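Local structure of endo-pectate lyase (Erwinia chrysanthemi, 3B4N) at residues V49-T54 with A76-G81; P152-K157 with K162-S167; K224-N229 with T235-N240; D278-V283 with L296-Y301. The protein probably catalyses the eliminative, endo-acting cleavage of polygalacturonate and of methyl-esterified pectins, a reaction that depends on calcium. All blocks are in the same frame, centred on the assembly; numbering follows the deposited sequence. Where two conformers were deposited one is given.

Interaction 1 of 4, residues V49-T54 with A76-G81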
loop_
_atom_site.group_PDB
_atom_site.type_symbol
_atom_site.label_atom_id
_atom_site.label_comp_id
_atom_site.label_asym_id
_atom_site.label_seq_id
_atom_site.Cartn_x
_atom_site.Cartn_y
_atom_site.Cartn_z
ATOM N N VAL A 49 -10.752 -3.737 17.402
ATOM C CA VAL A 49 -10.206 -5.022 16.994
ATOM C C VAL A 49 -10.467 -6.021 18.109
ATOM O O VAL A 49 -10.193 -5.744 19.272
ATOM C CB VAL A 49 -8.683 -4.950 16.748
ATOM C CG1 VAL A 49 -8.177 -6.282 16.203
ATOM C CG2 VAL A 49 -8.366 -3.819 15.779
ATOM N N TYR A 50 -11.012 -7.175 17.738
ATOM C CA TYR A 50 -11.309 -8.247 18.685
ATOM C C TYR A 50 -10.479 -9.474 18.334
ATOM O O TYR A 50 -10.186 -9.736 17.167
ATOM C CB TYR A 50 -12.797 -8.592 18.641
ATOM C CG TYR A 50 -13.656 -7.528 19.264
ATOM C CD1 TYR A 50 -14.008 -7.595 20.613
ATOM C CD2 TYR A 50 -14.067 -6.419 18.525
ATOM C CE1 TYR A 50 -14.742 -6.586 21.216
ATOM C CE2 TYR A 50 -14.806 -5.397 19.119
ATOM C CZ TYR A 50 -15.135 -5.488 20.466
ATOM O OH TYR A 50 -15.837 -4.469 21.071
ATOM N N ARG A 51 -10.112 -10.236 19.357
ATOM C CA ARG A 51 -9.302 -11.429 19.160
ATOM C C ARG A 51 -9.715 -12.520 20.138
ATOM O O ARG A 51 -10.196 -12.231 21.231
ATOM C CB ARG A 51 -7.827 -11.091 19.390
ATOM C CG ARG A 51 -6.851 -12.205 19.023
ATOM C CD ARG A 51 -5.428 -11.828 19.417
ATOM N NE ARG A 51 -5.239 -11.934 20.861
ATOM C CZ ARG A 51 -4.228 -11.398 21.531
ATOM N NH1 ARG A 51 -3.292 -10.706 20.890
ATOM N NH2 ARG A 51 -4.162 -11.539 22.848
ATOM N N GLY A 52 -9.522 -13.767 19.722
ATOM C CA GLY A 52 -9.823 -14.899 20.578
ATOM C C GLY A 52 -8.898 -16.045 20.222
ATOM O O GLY A 52 -8.273 -16.026 19.165
ATOM N N THR A 53 -8.785 -17.035 21.106
ATOM C CA THR A 53 -7.943 -18.190 20.818
ATOM C C THR A 53 -8.779 -19.336 20.259
ATOM O O THR A 53 -8.258 -20.424 19.998
ATOM C CB THR A 53 -7.164 -18.675 22.061
ATOM O OG1 THR A 53 -8.072 -18.867 23.149
ATOM C CG2 THR A 53 -6.094 -17.666 22.449
ATOM N N THR A 54 -10.077 -19.082 20.082
ATOM C CA THR A 54 -10.984 -20.058 19.484
ATOM C C THR A 54 -11.847 -19.313 18.469
ATOM O O THR A 54 -11.870 -18.080 18.443
ATOM C CB THR A 54 -11.908 -20.765 20.515
ATOM O OG1 THR A 54 -12.978 -19.896 20.898
ATOM C CG2 THR A 54 -11.111 -21.181 21.745
ATOM N N ALA A 76 1.323 -7.722 17.752
ATOM C CA ALA A 76 2.584 -8.402 18.033
ATOM C C ALA A 76 2.565 -9.058 19.404
ATOM O O ALA A 76 3.601 -9.505 19.895
ATOM C CB ALA A 76 3.737 -7.407 17.967
ATOM N N ASP A 77 1.385 -9.132 20.013
ATOM C CA ASP A 77 1.246 -9.702 21.350
ATOM C C ASP A 77 0.608 -11.088 21.350
ATOM O O ASP A 77 -0.434 -11.296 21.980
ATOM C CB ASP A 77 0.407 -8.753 22.212
ATOM C CG ASP A 77 0.340 -9.181 23.663
ATOM O OD1 ASP A 77 -0.609 -8.758 24.357
ATOM O OD2 ASP A 77 1.236 -9.928 24.112
ATOM N N THR A 78 1.215 -12.030 20.639
ATOM C CA THR A 78 0.685 -13.389 20.587
ATOM C C THR A 78 1.741 -14.419 20.970
ATOM O O THR A 78 2.937 -14.154 20.885
ATOM C CB THR A 78 0.161 -13.747 19.183
ATOM O OG1 THR A 78 1.237 -13.683 18.240
ATOM C CG2 THR A 78 -0.948 -12.790 18.764
ATOM N N ASN A 79 1.280 -15.594 21.391
ATOM C CA ASN A 79 2.159 -16.691 21.783
ATOM C C ASN A 79 2.253 -17.692 20.639
ATOM O O ASN A 79 1.262 -17.962 19.963
ATOM C CB ASN A 79 1.614 -17.381 23.034
ATOM C CG ASN A 79 1.821 -16.557 24.292
ATOM O OD1 ASN A 79 1.252 -16.858 25.341
ATOM N ND2 ASN A 79 2.647 -15.522 24.196
ATOM N N SER A 80 3.443 -18.252 20.443
ATOM C CA SER A 80 3.692 -19.203 19.363
ATOM C C SER A 80 2.905 -20.510 19.409
ATOM O O SER A 80 2.696 -21.142 18.371
ATOM C CB SER A 80 5.191 -19.528 19.292
ATOM O OG SER A 80 5.638 -20.164 20.480
ATOM N N GLY A 81 2.463 -20.916 20.596
ATOM C CA GLY A 81 1.735 -22.171 20.711
ATOM C C GLY A 81 0.223 -22.107 20.600
ATOM O O GLY A 81 -0.464 -23.093 20.876
HETATM O O HOH W 1 -1.374 -12.599 24.357
#

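Interaction 2 of 4, residues P152-K157 with K162-S167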
loop_
_atom_site.group_PDB
_atom_site.type_symbol
_atom_site.label_atom_id
_atom_site.label_comp_id
_atom_site.label_asym_id
_atom_site.label_seq_id
_atom_site.Cartn_x
_atom_site.Cartn_y
_atom_site.Cartn_z
ATOM N N PRO A 152 0.691 -7.158 -15.773
ATOM C CA PRO A 152 -0.087 -6.789 -14.592
ATOM C C PRO A 152 -1.051 -7.933 -14.289
ATOM O O PRO A 152 -1.507 -8.629 -15.206
ATOM C CB PRO A 152 -0.822 -5.531 -15.042
ATOM C CG PRO A 152 -1.020 -5.773 -16.521
ATOM C CD PRO A 152 0.335 -6.314 -16.928
ATOM N N LEU A 153 -1.336 -8.146 -13.012
ATOM C CA LEU A 153 -2.268 -9.187 -12.596
ATOM C C LEU A 153 -3.701 -8.686 -12.737
ATOM O O LEU A 153 -4.612 -9.451 -13.057
ATOM C CB LEU A 153 -2.019 -9.573 -11.144
ATOM C CG LEU A 153 -0.692 -10.265 -10.827
ATOM C CD1 LEU A 153 -0.546 -10.422 -9.328
ATOM C CD2 LEU A 153 -0.651 -11.622 -11.526
ATOM N N ILE A 154 -3.893 -7.399 -12.471
ATOM C CA ILE A 154 -5.200 -6.764 -12.555
ATOM C C ILE A 154 -5.019 -5.406 -13.204
ATOM O O ILE A 154 -4.064 -4.688 -12.888
ATOM C CB ILE A 154 -5.817 -6.538 -11.146
ATOM C CG1 ILE A 154 -6.047 -7.877 -10.444
ATOM C CG2 ILE A 154 -7.118 -5.728 -11.257
ATOM C CD1 ILE A 154 -7.122 -8.739 -11.087
ATOM N N ILE A 155 -5.926 -5.060 -14.110
ATOM C CA ILE A 155 -5.901 -3.773 -14.788
ATOM C C ILE A 155 -7.193 -3.047 -14.443
ATOM O O ILE A 155 -8.294 -3.591 -14.605
ATOM C CB ILE A 155 -5.816 -3.928 -16.318
ATOM C CG1 ILE A 155 -4.499 -4.603 -16.698
ATOM C CG2 ILE A 155 -5.916 -2.561 -16.986
ATOM C CD1 ILE A 155 -4.373 -4.888 -18.167
ATOM N N LEU A 156 -7.053 -1.821 -13.964
ATOM C CA LEU A 156 -8.200 -1.016 -13.588
ATOM C C LEU A 156 -8.323 0.172 -14.538
ATOM O O LEU A 156 -7.335 0.833 -14.858
ATOM C CB LEU A 156 -8.027 -0.508 -12.148
ATOM C CG LEU A 156 -7.794 -1.554 -11.056
ATOM C CD1 LEU A 156 -7.502 -0.844 -9.736
ATOM C CD2 LEU A 156 -9.022 -2.455 -10.924
ATOM N N LYS A 157 -9.538 0.428 -15.008
ATOM C CA LYS A 157 -9.797 1.571 -15.876
ATOM C C LYS A 157 -10.953 2.294 -15.193
ATOM O O LYS A 157 -12.109 1.893 -15.328
ATOM C CB LYS A 157 -10.184 1.105 -17.283
ATOM C CG LYS A 157 -9.002 0.516 -18.058
ATOM C CD LYS A 157 -9.395 0.087 -19.471
ATOM C CE LYS A 157 -9.868 1.271 -20.302
ATOM N NZ LYS A 157 -8.843 2.352 -20.364
ATOM N N LYS A 162 -11.010 -4.360 -4.350
ATOM C CA LYS A 162 -10.782 -4.436 -2.914
ATOM C C LYS A 162 -10.736 -5.847 -2.376
ATOM O O LYS A 162 -11.286 -6.772 -2.979
ATOM C CB LYS A 162 -11.824 -3.615 -2.148
ATOM C CG LYS A 162 -13.264 -3.991 -2.378
ATOM C CD LYS A 162 -14.166 -2.960 -1.697
ATOM C CE LYS A 162 -15.636 -3.250 -1.889
ATOM N NZ LYS A 162 -16.460 -2.163 -1.277
ATOM N N ASN A 163 -10.038 -6.000 -1.253
ATOM C CA ASN A 163 -9.902 -7.271 -0.546
ATOM C C ASN A 163 -9.269 -8.342 -1.422
ATOM O O ASN A 163 -9.906 -9.334 -1.777
ATOM C CB ASN A 163 -11.281 -7.740 -0.073
ATOM C CG ASN A 163 -12.045 -6.660 0.659
ATOM O OD1 ASN A 163 -13.228 -6.435 0.393
ATOM N ND2 ASN A 163 -11.387 -5.991 1.581
ATOM N N LEU A 164 -8.000 -8.151 -1.750
ATOM C CA LEU A 164 -7.296 -9.085 -2.615
ATOM C C LEU A 164 -5.904 -9.335 -2.081
ATOM O O LEU A 164 -5.275 -8.430 -1.548
ATOM C CB LEU A 164 -7.205 -8.494 -4.023
ATOM C CG LEU A 164 -6.450 -9.267 -5.112
ATOM C CD1 LEU A 164 -7.204 -10.547 -5.470
ATOM C CD2 LEU A 164 -6.312 -8.379 -6.348
ATOM N N ARG A 165 -5.430 -10.569 -2.223
ATOM C CA ARG A 165 -4.092 -10.926 -1.785
ATOM C C ARG A 165 -3.303 -11.363 -3.006
ATOM O O ARG A 165 -3.797 -12.120 -3.841
ATOM C CB ARG A 165 -4.128 -12.072 -0.764
ATOM C CG ARG A 165 -2.770 -12.381 -0.123
ATOM C CD ARG A 165 -2.817 -13.705 0.635
ATOM N NE ARG A 165 -3.933 -13.749 1.575
ATOM C CZ ARG A 165 -3.898 -13.264 2.811
ATOM N NH1 ARG A 165 -4.977 -13.346 3.574
ATOM N NH2 ARG A 165 -2.788 -12.721 3.294
ATOM N N ILE A 166 -2.080 -10.858 -3.105
ATOM C CA ILE A 166 -1.182 -11.190 -4.202
ATOM C C ILE A 166 -0.137 -12.139 -3.625
ATOM O O ILE A 166 0.553 -11.801 -2.663
ATOM C CB ILE A 166 -0.478 -9.923 -4.748
ATOM C CG1 ILE A 166 -1.518 -8.860 -5.113
ATOM C CG2 ILE A 166 0.382 -10.284 -5.960
ATOM C CD1 ILE A 166 -2.528 -9.306 -6.152
ATOM N N SER A 167 -0.031 -13.332 -4.204
ATOM C CA SER A 167 0.925 -14.330 -3.723
ATOM C C SER A 167 2.390 -13.916 -3.734
ATOM O O SER A 167 2.823 -13.135 -4.575
ATOM C CB SER A 167 0.757 -15.635 -4.507
ATOM O OG SER A 167 1.308 -15.529 -5.803
#

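Interaction 3 of 4, residues K224-N229 with T235-N240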
loop_
_atom_site.group_PDB
_atom_site.type_symbol
_atom_site.label_atom_id
_atom_site.label_comp_id
_atom_site.label_asym_id
_atom_site.label_seq_id
_atom_site.Cartn_x
_atom_site.Cartn_y
_atom_site.Cartn_z
ATOM N N LYS A 224 10.825 0.136 -6.030
ATOM C CA LYS A 224 9.637 0.903 -5.682
ATOM C C LYS A 224 8.375 0.087 -5.445
ATOM O O LYS A 224 8.202 -1.004 -5.982
ATOM C CB LYS A 224 9.361 1.971 -6.752
ATOM C CG LYS A 224 8.688 1.477 -8.025
ATOM C CD LYS A 224 9.539 0.480 -8.800
ATOM C CE LYS A 224 8.908 0.193 -10.159
ATOM N NZ LYS A 224 9.534 -0.976 -10.844
ATOM N N VAL A 225 7.501 0.637 -4.611
ATOM C CA VAL A 225 6.215 0.024 -4.315
ATOM C C VAL A 225 5.219 0.568 -5.341
ATOM O O VAL A 225 4.543 -0.205 -6.041
ATOM C CB VAL A 225 5.745 0.387 -2.892
ATOM C CG1 VAL A 225 4.350 -0.151 -2.644
ATOM C CG2 VAL A 225 6.716 -0.213 -1.872
ATOM N N LEU A 226 5.158 1.892 -5.445
ATOM C CA LEU A 226 4.250 2.556 -6.374
ATOM C C LEU A 226 5.017 3.238 -7.508
ATOM O O LEU A 226 5.875 4.100 -7.274
ATOM C CB LEU A 226 3.389 3.585 -5.615
ATOM C CG LEU A 226 2.654 3.034 -4.382
ATOM C CD1 LEU A 226 1.983 4.173 -3.606
ATOM C CD2 LEU A 226 1.629 2.001 -4.805
ATOM N N GLN A 227 4.718 2.824 -8.739
ATOM C CA GLN A 227 5.344 3.394 -9.930
ATOM C C GLN A 227 4.334 4.362 -10.541
ATOM O O GLN A 227 3.147 4.057 -10.610
ATOM C CB GLN A 227 5.684 2.277 -10.921
ATOM C CG GLN A 227 6.296 2.744 -12.241
ATOM C CD GLN A 227 7.641 3.428 -12.071
ATOM O OE1 GLN A 227 8.351 3.211 -11.088
ATOM N NE2 GLN A 227 8.005 4.250 -13.048
ATOM N N HIS A 228 4.799 5.518 -10.984
ATOM C CA HIS A 228 3.894 6.534 -11.520
ATOM C C HIS A 228 4.431 7.028 -12.859
ATOM O O HIS A 228 5.480 7.688 -12.919
ATOM C CB HIS A 228 3.803 7.651 -10.469
ATOM C CG HIS A 228 2.714 8.647 -10.699
ATOM N ND1 HIS A 228 2.159 9.366 -9.660
ATOM C CD2 HIS A 228 2.145 9.122 -11.833
ATOM C CE1 HIS A 228 1.298 10.244 -10.148
ATOM N NE2 HIS A 228 1.271 10.116 -11.463
ATOM N N ASN A 229 3.701 6.687 -13.923
ATOM C CA ASN A 229 4.087 7.013 -15.300
ATOM C C ASN A 229 3.265 8.084 -16.000
ATOM O O ASN A 229 3.789 8.815 -16.842
ATOM C CB ASN A 229 4.011 5.759 -16.177
ATOM C CG ASN A 229 4.859 4.618 -15.659
ATOM O OD1 ASN A 229 4.451 3.457 -15.725
ATOM N ND2 ASN A 229 6.042 4.933 -15.158
ATOM N N THR A 235 -1.036 10.137 -7.242
ATOM C CA THR A 235 -1.094 8.873 -6.519
ATOM C C THR A 235 -1.369 9.300 -5.075
ATOM O O THR A 235 -0.658 10.145 -4.521
ATOM C CB THR A 235 0.218 8.083 -6.597
ATOM O OG1 THR A 235 0.431 7.669 -7.953
ATOM C CG2 THR A 235 0.143 6.835 -5.706
ATOM N N VAL A 236 -2.424 8.735 -4.491
ATOM C CA VAL A 236 -2.851 9.056 -3.130
ATOM C C VAL A 236 -2.666 7.831 -2.238
ATOM O O VAL A 236 -3.013 6.722 -2.634
ATOM C CB VAL A 236 -4.343 9.472 -3.126
ATOM C CG1 VAL A 236 -4.795 9.851 -1.713
ATOM C CG2 VAL A 236 -4.556 10.636 -4.085
ATOM N N VAL A 237 -2.111 8.040 -1.044
ATOM C CA VAL A 237 -1.883 6.953 -0.095
ATOM C C VAL A 237 -2.497 7.320 1.248
ATOM O O VAL A 237 -2.077 8.289 1.888
ATOM C CB VAL A 237 -0.373 6.686 0.100
ATOM C CG1 VAL A 237 -0.170 5.541 1.107
ATOM C CG2 VAL A 237 0.280 6.347 -1.243
ATOM N N LYS A 238 -3.494 6.547 1.667
ATOM C CA LYS A 238 -4.178 6.795 2.929
ATOM C C LYS A 238 -4.633 5.495 3.580
ATOM O O LYS A 238 -4.297 4.412 3.112
ATOM C CB LYS A 238 -5.370 7.734 2.707
ATOM C CG LYS A 238 -6.441 7.231 1.755
ATOM C CD LYS A 238 -7.429 8.360 1.496
ATOM C CE LYS A 238 -8.480 8.005 0.483
ATOM N NZ LYS A 238 -9.504 9.103 0.458
ATOM N N GLY A 239 -5.368 5.607 4.679
ATOM C CA GLY A 239 -5.860 4.417 5.353
ATOM C C GLY A 239 -4.782 3.616 6.054
ATOM O O GLY A 239 -4.992 2.460 6.411
ATOM N N ASN A 240 -3.627 4.240 6.259
ATOM C CA ASN A 240 -2.499 3.603 6.913
ATOM C C ASN A 240 -1.939 2.397 6.177
ATOM O O ASN A 240 -1.678 1.345 6.771
ATOM C CB ASN A 240 -2.839 3.238 8.361
ATOM C CG ASN A 240 -1.597 3.090 9.227
ATOM O OD1 ASN A 240 -0.534 3.633 8.910
ATOM N ND2 ASN A 240 -1.728 2.370 10.332
#

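Interaction 4 of 4, residues D278-V283 with L296-Y301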
loop_
_atom_site.group_PDB
_atom_site.type_symbol
_atom_site.label_atom_id
_atom_site.label_comp_id
_atom_site.label_asym_id
_atom_site.label_seq_id
_atom_site.Cartn_x
_atom_site.Cartn_y
_atom_site.Cartn_z
ATOM N N ASP A 278 14.741 2.369 1.806
ATOM C CA ASP A 278 15.846 3.232 1.413
ATOM C C ASP A 278 15.486 4.712 1.378
ATOM O O ASP A 278 16.295 5.555 1.766
ATOM C CB ASP A 278 16.415 2.781 0.067
ATOM C CG ASP A 278 17.009 1.387 0.129
ATOM O OD1 ASP A 278 17.696 1.073 1.122
ATOM O OD2 ASP A 278 16.801 0.602 -0.816
ATOM N N SER A 279 14.279 5.022 0.908
ATOM C CA SER A 279 13.774 6.390 0.842
ATOM C C SER A 279 12.273 6.296 0.634
ATOM O O SER A 279 11.758 5.226 0.318
ATOM C CB SER A 279 14.418 7.179 -0.304
ATOM O OG SER A 279 14.158 6.582 -1.555
ATOM N N ILE A 280 11.564 7.402 0.806
ATOM C CA ILE A 280 10.122 7.366 0.647
ATOM C C ILE A 280 9.635 7.774 -0.745
ATOM O O ILE A 280 8.983 6.982 -1.428
ATOM C CB ILE A 280 9.437 8.249 1.727
ATOM C CG1 ILE A 280 9.802 7.737 3.124
ATOM C CG2 ILE A 280 7.925 8.228 1.548
ATOM C CD1 ILE A 280 9.332 6.322 3.414
ATOM N N ALA A 281 9.984 8.982 -1.176
ATOM C CA ALA A 281 9.523 9.502 -2.458
ATOM C C ALA A 281 10.618 10.131 -3.292
ATOM O O ALA A 281 11.540 10.742 -2.760
ATOM C CB ALA A 281 8.437 10.531 -2.212
ATOM N N GLY A 282 10.482 9.988 -4.607
ATOM C CA GLY A 282 11.429 10.569 -5.542
ATOM C C GLY A 282 10.680 11.393 -6.578
ATOM O O GLY A 282 9.918 10.846 -7.384
ATOM N N VAL A 283 10.895 12.704 -6.554
ATOM C CA VAL A 283 10.239 13.623 -7.481
ATOM C C VAL A 283 11.217 14.164 -8.512
ATOM O O VAL A 283 12.393 14.374 -8.211
ATOM C CB VAL A 283 9.606 14.847 -6.738
ATOM C CG1 VAL A 283 8.476 14.384 -5.831
ATOM C CG2 VAL A 283 10.663 15.591 -5.932
ATOM N N LEU A 296 2.996 10.114 8.152
ATOM C CA LEU A 296 3.907 9.011 7.862
ATOM C C LEU A 296 4.643 8.549 9.109
ATOM O O LEU A 296 5.297 9.342 9.782
ATOM C CB LEU A 296 4.917 9.439 6.797
ATOM C CG LEU A 296 5.991 8.427 6.393
ATOM C CD1 LEU A 296 5.365 7.197 5.753
ATOM C CD2 LEU A 296 6.932 9.097 5.404
ATOM N N LYS A 297 4.526 7.264 9.419
ATOM C CA LYS A 297 5.179 6.686 10.589
ATOM C C LYS A 297 6.217 5.687 10.112
ATOM O O LYS A 297 5.939 4.845 9.263
ATOM C CB LYS A 297 4.146 5.998 11.486
ATOM C CG LYS A 297 3.096 6.954 12.034
ATOM C CD LYS A 297 2.075 6.238 12.898
ATOM C CE LYS A 297 1.017 7.210 13.394
ATOM N NZ LYS A 297 -0.045 6.527 14.183
ATOM N N ILE A 298 7.427 5.786 10.644
ATOM C CA ILE A 298 8.492 4.896 10.223
ATOM C C ILE A 298 9.204 4.273 11.418
ATOM O O ILE A 298 9.596 4.968 12.357
ATOM C CB ILE A 298 9.517 5.661 9.349
ATOM C CG1 ILE A 298 8.822 6.184 8.079
ATOM C CG2 ILE A 298 10.681 4.737 8.988
ATOM C CD1 ILE A 298 9.675 7.129 7.237
ATOM N N LYS A 299 9.362 2.958 11.376
ATOM C CA LYS A 299 10.033 2.241 12.455
ATOM C C LYS A 299 11.413 2.842 12.721
ATOM O O LYS A 299 12.224 2.997 11.806
ATOM C CB LYS A 299 10.166 0.764 12.084
ATOM C CG LYS A 299 10.988 -0.067 13.056
ATOM C CD LYS A 299 11.093 -1.499 12.564
ATOM C CE LYS A 299 12.025 -2.322 13.436
ATOM N NZ LYS A 299 12.214 -3.690 12.880
ATOM N N ASN A 300 11.657 3.184 13.984
ATOM C CA ASN A 300 12.924 3.770 14.426
ATOM C C ASN A 300 13.404 4.937 13.573
ATOM O O ASN A 300 14.602 5.102 13.338
ATOM C CB ASN A 300 14.009 2.693 14.494
ATOM C CG ASN A 300 13.717 1.644 15.553
ATOM O OD1 ASN A 300 13.355 1.975 16.685
ATOM N ND2 ASN A 300 13.878 0.376 15.194
ATOM N N TYR A 301 12.464 5.766 13.139
ATOM C CA TYR A 301 12.798 6.917 12.316
ATOM C C TYR A 301 13.798 7.871 12.953
ATOM O O TYR A 301 13.680 8.223 14.124
ATOM C CB TYR A 301 11.545 7.720 11.985
ATOM C CG TYR A 301 11.854 8.938 11.152
ATOM C CD1 TYR A 301 12.292 8.808 9.833
ATOM C CD2 TYR A 301 11.778 10.217 11.699
ATOM C CE1 TYR A 301 12.653 9.916 9.086
ATOM C CE2 TYR A 301 12.138 11.335 10.960
ATOM C CZ TYR A 301 12.578 11.177 9.654
ATOM O OH TYR A 301 12.960 12.281 8.934
#

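Interaction 1 of 4, residues V49-T54 with A76-G81
Asp-77 receives Arg-51 at its backbone: the carbonyl oxygen O of Asp-77 lies 3.1 Å from NH1 of Arg-51, in a hydrogen bond that is weak because the angle at the hydrogen is only 128°. The arginine leaves strand 44-52 extended, with CG trans to the main-chain nitrogen (chi1 -172°), and then bends at chi3 (75°), which swings the guanidinium toward the 76-81 loop. One water joins the same two partners, donating to O of Asp-77 at 2.9 Å and accepting a weak bond from NH2 of Arg-51 at 3.3 Å. The carboxylate of Asp-77 stays apart, its OD1 4.8 Å from NH2 of Arg-51, so any attraction between them is at longer range. One residue on, methyl CG2 of Thr-78 lies 3.8 Å from NH1 of Arg-51, approaching the cation at a slant. The firmer partner of NH1 is Asp-75, just before the loop: its OD1 forms a salt bridge with Arg-51, while its OD2 bonds the backbone N of Asp-77. At the surface of the N-terminal beta-domain, the carboxylate of Asp-75 thus probably helps position both guanidinium and loop start, the direct bond and the water adding modest links between strand and loop.

Interaction 2 of 4, residues P152-K157 with K162-S167
Leu-153 and Ile-166, the pair with most surface buried here, meet end to end, methyl CD1 of Leu-153 standing 3.5 Å from CG2 of Ile-166. Ile-166 was modelled in two conformers, so whether the packing is really tight is doubtful. The same CD1 of Leu-153 also lies 3.9 Å from CD1 of Ile-166 and thus faces both branches of the isoleucine. Ile-166 offers them together because CG2 is trans to its main-chain nitrogen while CG1, on the nitrogen side (chi1 -53°), folds CD1 back with chi2 -59°. A second, looser layer follows along the strands: CG1 of Ile-154 is 4.1 Å from CD2 of Leu-164, the two side chains meeting at a slant. All four residues are buried and come from different faces of the right-handed parallel beta-helix, strand 154-157 and strand 164-166, whose side chains fill the space between. Ile-139 touches Ile-154, Leu-164 and Ile-166, adding to the stacked aliphatic interior. The zinc-binding Asp-173 and His-176 lie about 7 Å from the side chains of Leu-153 and Ile-154 respectively. Being apolar, the contact implies that burial and fit join the two faces, while backbone bonds go to neighbouring strands.

Interaction 3 of 4, residues K224-N229 with T235-N240
Thr-235 meets two residues of 224-229 with its two branches. Its methyl CG2 faces Leu-226, 3.9 Å from CD1, and its hydroxyl OG1 lies 3.0 Å from ND1 of His-228. The division follows from chi1 of -66°, which puts CG2 opposite the main-chain nitrogen and OG1 beside that nitrogen, trans to the carbonyl carbon. Threonine and imidazole pass each other in opposite directions, the hydroxyl standing obliquely to the ring. CD1 of Leu-226 serves a second partner as well, resting 3.6 Å from CG2 of Val-237, so a single methyl bridges two inward-facing residues of strand 233-238.

The next shell fixes the polar half. NE2 of His-228 is hydrogen-bonded to OG of Ser-233, which precedes the second segment, and ND1 to NE1 of Trp-251, so both ring nitrogens are engaged and the imidazole's rotation is restrained. Trp-251 also meets the histidine ring, their planes nearly perpendicular at about 80°. OG1 of Thr-235 has its own outside partner in ND2 of Asn-199. These bonds satisfy polar atoms of buried residues.

Leu-226 sits at a corner of the chain and lies about 7 Å, side chain to side chain, from the zinc ligand Asp-195. Around the contact, strand 224-228 runs parallel between strands 197-199 and 246-253, while strand 233-238 lies between 203-207 and 264-268. The contact therefore crosses the interior of the beta-helix from one face to another, with Ala-197, Leu-250, Met-204 and Ile-206 packing around it.

Interaction 4 of 4, residues D278-V283 with L296-Y301
Within the right-handed parallel beta-helix, the interior contact of Ile-280 with Leu-296 and Ile-298 joins two faces of the solenoid. Ile-280 sits where its chain turns a corner, and its side chain projects across the interior to meet both partners end on. CG1 of Ile-280 is 3.9 Å from CD2 of Leu-296, and that same leucine methyl lies 4.1 Å from CG2 of Ile-280, touching the isoleucine near its branch point. CD1 of Ile-280 comes closest to CD1 of Ile-298, at 3.9 Å, while staying within 4.2 Å of CD2 of Leu-296.

Different torsions make this possible. In Ile-280 chi2 of -62° folds CD1 over rather than extending it, whereas in Ile-298 chi2 of 171° stretches the chain out so that its terminal methyl covers the distance. The backbones are well separated, CA of Ile-280 and CA of Leu-296 being 9.7 Å apart, so side chains alone span the gap. Beyond Ile-298 the strand ends in a beta-turn, closed by a 3.1 Å hydrogen bond from N of Tyr-301 to O of Ile-298.

No metal site is near; this is hydrophobic packing. Ile-280 lies along strand 276-284 with Leu-250 of the preceding parallel strand on its flank and Val-308, just before strand 309-313, also touching it. Across the interior, strand 290-298 has 271-274 and 341-343 as parallel neighbours: Ala-271 and Val-341 pack on Leu-296, and Val-273 and Val-341 on Ile-298.

The four contacts follow one another along the chain. Interaction 1 belongs to the N-terminal beta-domain and its centre lies 29 to 31 Å from those of the others, whereas interactions 2, 3 and 4 recur along the beta-helix. Each of these three pairs a strand from the parallel run of one mixed sheet (154-157, 224-228 and 276-284) with a later strand on another face. Centres of interactions 2 and 3 are 14 Å apart and those of 3 and 4 are 13 Å; interactions 2 and 4, 25 Å apart, fall on opposite sides of the chain's centre. Repeated interior packing thus runs through the catalytic domain, passing near the metal-binding residues at interactions 2 and 3.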